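Local coordinates for RimK-related lysine biosynthesis protein (Thermococcus kodakarensis, PDB 5K2M) that probably acts as an ATP-dependent, magnesium-requiring ligase of the LysX group in amino-acid biosynthesis, and binds ADP in an ATP-grasp fold, at residues A[111-125]-A[153-165]. Residues are numbered along the deposited sequence; the frame is centred on the assembly and turned at random.
With ADP (adenosine-5'-diphosphate), chain O.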
# COMPACT_ATOMS: atom_id res chain seq x y z
N VAL A 111 -28.15 -45.91 9.20
CA VAL A 111 -27.91 -46.02 10.64
C VAL A 111 -28.67 -47.22 11.28
O VAL A 111 -28.11 -47.90 12.12
CB VAL A 111 -28.22 -44.69 11.34
CG1 VAL A 111 -28.32 -44.86 12.84
CG2 VAL A 111 -27.13 -43.69 11.00
N PRO A 112 -29.92 -47.50 10.86
CA PRO A 112 -30.65 -48.67 11.40
C PRO A 112 -30.00 -50.03 11.09
O PRO A 112 -30.24 -50.99 11.82
CB PRO A 112 -32.01 -48.57 10.73
CG PRO A 112 -32.16 -47.12 10.43
CD PRO A 112 -30.80 -46.67 10.02
N ASP A 113 -29.18 -50.08 10.05
CA ASP A 113 -28.38 -51.27 9.73
C ASP A 113 -27.54 -51.73 10.94
O ASP A 113 -27.39 -52.93 11.17
CB ASP A 113 -27.44 -50.99 8.53
CG ASP A 113 -28.18 -50.43 7.28
OD1 ASP A 113 -29.42 -50.28 7.31
OD2 ASP A 113 -27.50 -50.13 6.26
N SER A 114 -26.99 -50.78 11.70
CA SER A 114 -26.20 -51.05 12.91
C SER A 114 -27.07 -51.09 14.16
O SER A 114 -26.92 -51.97 14.99
CB SER A 114 -25.16 -49.93 13.15
OG SER A 114 -24.26 -49.77 12.06
N LEU A 115 -27.95 -50.11 14.29
CA LEU A 115 -28.61 -49.84 15.56
C LEU A 115 -29.95 -50.55 15.70
O LEU A 115 -30.44 -50.75 16.81
CB LEU A 115 -28.83 -48.34 15.70
CG LEU A 115 -27.86 -47.48 16.54
CD1 LEU A 115 -26.48 -48.08 16.74
CD2 LEU A 115 -27.77 -46.09 15.96
N GLY A 116 -30.55 -50.92 14.57
CA GLY A 116 -31.91 -51.44 14.60
C GLY A 116 -32.90 -50.38 15.06
O GLY A 116 -32.53 -49.23 15.29
N TYR A 117 -34.15 -50.79 15.20
CA TYR A 117 -35.21 -49.89 15.61
C TYR A 117 -35.74 -50.42 16.90
O TYR A 117 -35.74 -51.62 17.09
CB TYR A 117 -36.35 -49.88 14.59
CG TYR A 117 -36.05 -49.24 13.25
CD1 TYR A 117 -35.99 -47.85 13.11
CD2 TYR A 117 -35.87 -50.04 12.11
CE1 TYR A 117 -35.74 -47.27 11.87
CE2 TYR A 117 -35.62 -49.47 10.88
CZ TYR A 117 -35.56 -48.09 10.75
OH TYR A 117 -35.30 -47.55 9.51
N PRO A 118 -36.23 -49.56 17.79
CA PRO A 118 -36.33 -48.12 17.59
C PRO A 118 -35.02 -47.44 17.94
O PRO A 118 -34.24 -47.97 18.71
CB PRO A 118 -37.43 -47.71 18.56
CG PRO A 118 -37.36 -48.72 19.65
CD PRO A 118 -36.74 -49.97 19.11
N LEU A 119 -34.80 -46.28 17.36
CA LEU A 119 -33.60 -45.53 17.67
C LEU A 119 -33.97 -44.11 18.05
O LEU A 119 -35.12 -43.68 17.89
CB LEU A 119 -32.60 -45.58 16.50
CG LEU A 119 -33.09 -45.20 15.10
CD1 LEU A 119 -33.09 -43.69 14.95
CD2 LEU A 119 -32.19 -45.81 14.05
N VAL A 120 -32.99 -43.39 18.59
CA VAL A 120 -33.17 -42.04 19.05
C VAL A 120 -32.33 -41.10 18.21
O VAL A 120 -31.13 -41.30 18.03
CB VAL A 120 -32.82 -41.92 20.54
CG1 VAL A 120 -32.80 -40.46 20.97
CG2 VAL A 120 -33.81 -42.72 21.38
N SER A 121 -33.00 -40.08 17.69
CA SER A 121 -32.38 -39.01 16.93
C SER A 121 -32.30 -37.78 17.84
O SER A 121 -33.27 -37.45 18.54
CB SER A 121 -33.25 -38.68 15.72
OG SER A 121 -32.76 -37.54 15.05
N LYS A 122 -31.18 -37.08 17.81
CA LYS A 122 -31.06 -35.86 18.60
C LYS A 122 -30.01 -34.95 17.99
O LYS A 122 -29.05 -35.44 17.40
CB LYS A 122 -30.71 -36.19 20.06
CG LYS A 122 -29.38 -36.87 20.23
CD LYS A 122 -29.07 -37.14 21.69
CE LYS A 122 -29.78 -38.36 22.24
NZ LYS A 122 -29.19 -38.79 23.55
N PRO A 123 -30.22 -33.63 18.12
CA PRO A 123 -29.28 -32.67 17.57
C PRO A 123 -28.04 -32.59 18.45
O PRO A 123 -28.09 -32.84 19.67
CB PRO A 123 -30.05 -31.35 17.59
CG PRO A 123 -30.98 -31.50 18.75
CD PRO A 123 -31.30 -32.96 18.87
N VAL A 124 -26.94 -32.24 17.83
CA VAL A 124 -25.64 -32.33 18.46
C VAL A 124 -25.43 -31.24 19.53
O VAL A 124 -24.70 -31.44 20.50
CB VAL A 124 -24.57 -32.36 17.34
CG1 VAL A 124 -24.23 -30.95 16.84
CG2 VAL A 124 -23.36 -33.11 17.80
N PHE A 125 -26.12 -30.11 19.41
CA PHE A 125 -25.87 -28.96 20.27
C PHE A 125 -27.02 -28.63 21.22
O PHE A 125 -26.95 -27.65 21.96
CB PHE A 125 -25.55 -27.73 19.42
CG PHE A 125 -26.69 -27.28 18.57
CD1 PHE A 125 -26.86 -27.81 17.30
CD2 PHE A 125 -27.60 -26.36 19.04
CE1 PHE A 125 -27.92 -27.42 16.52
CE2 PHE A 125 -28.66 -25.95 18.26
CZ PHE A 125 -28.83 -26.48 16.99
N ASN A 153 -30.04 -24.30 10.17
CA ASN A 153 -28.77 -24.48 10.87
C ASN A 153 -28.00 -25.69 10.29
O ASN A 153 -28.47 -26.82 10.37
CB ASN A 153 -29.03 -24.61 12.39
CG ASN A 153 -27.78 -24.41 13.24
OD1 ASN A 153 -27.82 -23.88 14.35
ND2 ASN A 153 -26.67 -24.86 12.74
N PRO A 154 -26.81 -25.44 9.71
CA PRO A 154 -25.97 -26.51 9.15
C PRO A 154 -25.65 -27.65 10.13
O PRO A 154 -25.50 -28.80 9.73
CB PRO A 154 -24.68 -25.80 8.73
CG PRO A 154 -24.96 -24.34 8.77
CD PRO A 154 -26.14 -24.12 9.66
N LEU A 155 -25.51 -27.31 11.40
CA LEU A 155 -25.41 -28.29 12.49
C LEU A 155 -26.49 -29.38 12.52
O LEU A 155 -26.23 -30.48 13.02
CB LEU A 155 -25.34 -27.59 13.86
CG LEU A 155 -23.99 -27.45 14.58
CD1 LEU A 155 -22.75 -27.61 13.70
CD2 LEU A 155 -23.96 -26.12 15.31
N TYR A 156 -27.69 -29.11 12.00
CA TYR A 156 -28.70 -30.15 11.91
C TYR A 156 -28.38 -31.14 10.81
O TYR A 156 -29.10 -32.10 10.65
CB TYR A 156 -30.09 -29.56 11.65
CG TYR A 156 -30.64 -28.77 12.79
CD1 TYR A 156 -30.68 -29.31 14.06
CD2 TYR A 156 -31.13 -27.48 12.61
CE1 TYR A 156 -31.18 -28.59 15.13
CE2 TYR A 156 -31.64 -26.75 13.67
CZ TYR A 156 -31.66 -27.31 14.93
OH TYR A 156 -32.15 -26.61 16.02
N GLY A 157 -27.34 -30.87 10.03
CA GLY A 157 -26.84 -31.81 9.03
C GLY A 157 -25.80 -32.79 9.56
O GLY A 157 -25.27 -33.61 8.81
N ILE A 158 -25.47 -32.69 10.85
CA ILE A 158 -24.67 -33.71 11.52
C ILE A 158 -25.67 -34.64 12.21
O ILE A 158 -26.37 -34.23 13.15
CB ILE A 158 -23.71 -33.09 12.54
CG1 ILE A 158 -22.95 -31.91 11.93
CG2 ILE A 158 -22.74 -34.14 13.08
CD1 ILE A 158 -22.19 -32.22 10.65
N HIS A 159 -25.73 -35.88 11.75
CA HIS A 159 -26.77 -36.81 12.17
C HIS A 159 -26.26 -37.78 13.22
O HIS A 159 -25.47 -38.68 12.91
CB HIS A 159 -27.30 -37.57 10.97
CG HIS A 159 -27.92 -36.68 9.95
ND1 HIS A 159 -29.18 -36.14 10.10
CD2 HIS A 159 -27.44 -36.19 8.79
CE1 HIS A 159 -29.45 -35.37 9.06
NE2 HIS A 159 -28.42 -35.40 8.24
N TYR A 160 -26.74 -37.60 14.45
CA TYR A 160 -26.30 -38.35 15.61
C TYR A 160 -27.47 -39.13 16.16
O TYR A 160 -28.57 -38.58 16.38
CB TYR A 160 -25.76 -37.39 16.68
CG TYR A 160 -25.40 -38.02 18.00
CD1 TYR A 160 -24.14 -38.55 18.22
CD2 TYR A 160 -26.32 -38.09 19.03
CE1 TYR A 160 -23.80 -39.11 19.44
CE2 TYR A 160 -26.01 -38.66 20.25
CZ TYR A 160 -24.74 -39.15 20.46
OH TYR A 160 -24.43 -39.71 21.68
N PHE A 161 -27.24 -40.43 16.39
CA PHE A 161 -28.29 -41.36 16.79
C PHE A 161 -27.79 -42.29 17.89
O PHE A 161 -26.62 -42.59 17.96
CB PHE A 161 -28.66 -42.27 15.61
CG PHE A 161 -29.26 -41.56 14.44
CD1 PHE A 161 -30.62 -41.31 14.38
CD2 PHE A 161 -28.48 -41.19 13.36
CE1 PHE A 161 -31.19 -40.69 13.28
CE2 PHE A 161 -29.04 -40.56 12.25
CZ PHE A 161 -30.40 -40.32 12.22
N GLN A 162 -28.71 -42.73 18.75
CA GLN A 162 -28.44 -43.79 19.71
C GLN A 162 -29.48 -44.88 19.58
O GLN A 162 -30.57 -44.64 19.07
CB GLN A 162 -28.51 -43.25 21.14
CG GLN A 162 -27.40 -42.31 21.54
CD GLN A 162 -27.61 -41.75 22.94
OE1 GLN A 162 -28.72 -41.40 23.29
NE2 GLN A 162 -26.55 -41.68 23.72
N GLU A 163 -29.15 -46.08 20.03
CA GLU A 163 -30.16 -47.10 20.32
C GLU A 163 -31.16 -46.53 21.33
O GLU A 163 -30.77 -45.79 22.23
CB GLU A 163 -29.51 -48.36 20.92
CG GLU A 163 -28.88 -48.15 22.29
CD GLU A 163 -28.20 -49.40 22.84
OE1 GLU A 163 -28.58 -50.51 22.46
OE2 GLU A 163 -27.27 -49.26 23.65
N PHE A 164 -32.43 -46.89 21.20
CA PHE A 164 -33.40 -46.53 22.23
C PHE A 164 -33.16 -47.41 23.45
O PHE A 164 -33.24 -48.63 23.37
CB PHE A 164 -34.84 -46.69 21.74
CG PHE A 164 -35.88 -46.41 22.80
CD1 PHE A 164 -36.17 -45.11 23.18
CD2 PHE A 164 -36.58 -47.45 23.39
CE1 PHE A 164 -37.13 -44.85 24.15
CE2 PHE A 164 -37.55 -47.19 24.35
CZ PHE A 164 -37.82 -45.90 24.74
N VAL A 165 -32.86 -46.77 24.57
CA VAL A 165 -32.64 -47.50 25.81
C VAL A 165 -33.94 -47.56 26.60
O VAL A 165 -34.59 -46.54 26.82
CB VAL A 165 -31.52 -46.85 26.64
CG1 VAL A 165 -31.33 -47.59 27.95
CG2 VAL A 165 -30.23 -46.81 25.83
PB ADP O . -30.55 -33.08 26.19
O1B ADP O . -30.99 -33.33 27.60
O2B ADP O . -31.60 -32.42 25.33
O3B ADP O . -29.21 -32.40 26.03
PA ADP O . -30.36 -35.97 26.23
O1A ADP O . -29.93 -35.84 27.68
O2A ADP O . -29.54 -36.90 25.39
O3A ADP O . -30.42 -34.54 25.50
O5' ADP O . -31.88 -36.45 26.16
C5' ADP O . -32.87 -35.90 27.00
C4' ADP O . -33.62 -37.01 27.71
O4' ADP O . -34.25 -37.86 26.75
C3' ADP O . -32.76 -37.91 28.58
O3' ADP O . -32.64 -37.41 29.92
C2' ADP O . -33.54 -39.21 28.52
O2' ADP O . -34.62 -39.24 29.45
C1' ADP O . -34.14 -39.22 27.14
N9 ADP O . -33.26 -39.93 26.20
C8 ADP O . -32.28 -39.38 25.45
N7 ADP O . -31.64 -40.31 24.71
C5 ADP O . -32.22 -41.49 25.01
C6 ADP O . -32.05 -42.87 24.57
N6 ADP O . -31.11 -43.19 23.66
N1 ADP O . -32.87 -43.80 25.12
C2 ADP O . -33.81 -43.49 26.02
N3 ADP O . -34.03 -42.25 26.47
C4 ADP O . -33.28 -41.23 26.00
O HOH W 1 -30.28 -37.51 14.38
O HOH W 2 -25.93 -38.55 23.72
O HOH W 3 -28.55 -35.55 14.80
O HOH W 4 -27.06 -32.19 14.85
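Val-120 and Gln-162 form a hydrogen-bonded antiparallel pair joining strands 119-122 and 159-163: Val-120 N reaches Gln-162 O at 2.8 Å, nearly straight at 172°, and Gln-162 N returns a bond to Val-120 O. Beyond the strand ends Phe-164 N adds a longer bond to Pro-118 O, whereas that from Lys-122 N to Tyr-160 O is weak; there water 3 accepts from Tyr-160 N.

Apolar packing dominates round Phe-161. Both methyls of Val-111 meet its ring, Val-111 CG2 lying 3.7 Å from Phe-161 CD2, and Leu-115 CD2 touches Phe-161 CB, so branched aliphatic chains suited to a flat ring pack helix 111-115 on the sheet. From the neighbouring strand Leu-119 CD1 comes 3.5 Å from Phe-161 CD1. Water 1, joining Ser-121 OG to Tyr-160 O, sits over one ring face. Farther along, Phe-125 packs obliquely against Tyr-156, whose hydroxyl bonds to an acidic side chain of another protein's chain.

The opposite face holds the nucleotide. Lys-122 runs beside the Tyr-160 ring, CG at its edge, then bends about CG-CD (chi3 80°), bringing NZ to ADP N7, ADP O2A (2.7 Å) and, from above the amide carbonyl plane, Gln-162 OE1 (2.7 Å). OE1 also accepts from ADP N6, while Asn-240 holds Gln-162 NE2. A methionine in place of Lys-122 would probably leave the alpha-phosphate without this positive charge and Gln-162 OE1 without its ammonium donor. Glu-163 O takes ADP N6 at 3.0 Å and Val-165 N gives to N1, a pattern consistent with recognition of adenine by strand 159-163 and the residues following it, with Lys-122 tying base to phosphate.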